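PDB 3LL3: gluconate kinase from Lactobacillus acidophilus, which probably phosphorylates a sugar or sugar acid with ATP, as an FGGY-family carbohydrate kinase, and binds D-xylulose and ATP. Local coordinates for residues S243-V247 against N248-S252. Residues are numbered along the deposited sequence; the frame is centred on the assembly and turned at random.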
# COMPACT_ATOMS: atom_id res chain seq x y z
N SER A 243 -11.43 23.55 23.32
CA SER A 243 -10.11 22.99 23.11
C SER A 243 -9.23 23.93 22.29
O SER A 243 -8.02 23.91 22.44
CB SER A 243 -10.20 21.64 22.39
OG SER A 243 -10.65 20.65 23.29
N THR A 244 -9.84 24.72 21.41
CA THR A 244 -9.11 25.68 20.58
C THR A 244 -8.68 26.93 21.37
O THR A 244 -7.47 27.27 21.42
CB THR A 244 -9.94 26.09 19.35
OG1 THR A 244 -10.37 24.92 18.65
CG2 THR A 244 -9.09 26.96 18.40
N ILE A 245 -9.64 27.62 22.00
CA ILE A 245 -9.24 28.74 22.84
C ILE A 245 -8.44 28.27 24.06
O ILE A 245 -7.63 29.01 24.59
CB ILE A 245 -10.42 29.65 23.27
CG1 ILE A 245 -11.32 28.95 24.29
CG2 ILE A 245 -11.23 30.11 22.06
CD1 ILE A 245 -12.33 29.90 24.97
N GLY A 246 -8.67 27.03 24.50
CA GLY A 246 -7.93 26.45 25.62
C GLY A 246 -6.43 26.22 25.39
O GLY A 246 -5.68 25.92 26.34
N VAL A 247 -6.01 26.33 24.13
CA VAL A 247 -4.59 26.28 23.77
C VAL A 247 -4.12 27.64 23.27
O VAL A 247 -3.09 27.77 22.61
CB VAL A 247 -4.25 25.15 22.76
CG1 VAL A 247 -4.59 23.77 23.34
CG2 VAL A 247 -4.95 25.37 21.39
N ASN A 248 -4.91 28.66 23.61
CA ASN A 248 -4.61 30.04 23.26
C ASN A 248 -4.60 30.32 21.76
O ASN A 248 -3.91 31.23 21.30
CB ASN A 248 -3.27 30.48 23.85
CG ASN A 248 -3.19 31.98 24.04
OD1 ASN A 248 -4.22 32.64 24.16
ND2 ASN A 248 -1.97 32.52 24.06
N ALA A 249 -5.33 29.53 20.99
CA ALA A 249 -5.44 29.80 19.56
C ALA A 249 -6.72 30.57 19.32
O ALA A 249 -7.70 30.01 18.83
CB ALA A 249 -5.39 28.51 18.74
N ILE A 250 -6.72 31.85 19.66
CA ILE A 250 -7.98 32.62 19.73
C ILE A 250 -8.26 33.36 18.43
O ILE A 250 -9.37 33.88 18.23
CB ILE A 250 -7.96 33.62 20.90
CG1 ILE A 250 -6.88 34.67 20.64
CG2 ILE A 250 -7.70 32.89 22.21
CD1 ILE A 250 -6.76 35.69 21.72
N ASP A 251 -7.28 33.38 17.54
CA ASP A 251 -7.47 34.05 16.26
C ASP A 251 -6.76 33.35 15.11
O ASP A 251 -6.05 32.35 15.33
CB ASP A 251 -7.08 35.54 16.33
CG ASP A 251 -5.63 35.75 16.73
OD1 ASP A 251 -4.74 35.00 16.27
OD2 ASP A 251 -5.39 36.68 17.53
N SER A 252 -6.94 33.87 13.91
CA SER A 252 -6.49 33.21 12.69
C SER A 252 -4.97 33.16 12.51
O SER A 252 -4.48 32.47 11.62
CB SER A 252 -7.12 33.87 11.48
OG SER A 252 -6.75 35.24 11.43
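A Schellman motif ends helix 239-245 where the chain turns toward strand 254-259, and its two backbone bonds join Thr244 and Ile245 to Ala249 and Asn248. The longer loop is closed by Ala249 N, which donates to Thr244 O at 3.1 Å with an N-H...O angle of 151°. Inside it, Asn248 N reaches Ile245 O at 2.9 Å, coming from above the carbonyl plane, and closes a type I turn from Ile245 to Asn248. Thr244 O takes a second bond from Val247 N, and its two donors lie on opposite faces of the carbonyl plane. Asn248 is the C-prime residue, and its positive phi of 64° reverses the chain after the helix.

The side-chain contacts follow from this reversal. Ala249 CB comes to lie beside Thr244, 4.0 Å from CG2, and Val247 adds its CG2 to Ala249 CB at 4.1 Å. A looser contact joins the Ile245 side chain to Ile250, CB to CG2 at 4.4 Å. Apart from these apolar pairs, Thr244 CG2 has Ala249 O as a van der Waals neighbour at 3.4 Å. With CG2 anti to the backbone N, Thr244 OG1 lies beside that N and bonds to Gly240 O, one turn back in the helix.

Beyond the turn, Thr244 and Val247 pack on Ala256 of strand 254-259, while Val247 and Ala249 rest on Asn398 of strand 396-400. Ile245 and Ile250 both meet Leu448. The turn thus joins the end of the helix to the sheet of the C-terminal half. Within this largely buried turn, Thr244 O serves the N-H groups of Val247 and Ala249, and Ile245 O that of Asn248, so the chain leaves the helix with these polar groups satisfied and the aliphatic groups of Thr244, Val247 and Ala249 gathered loosely beside them.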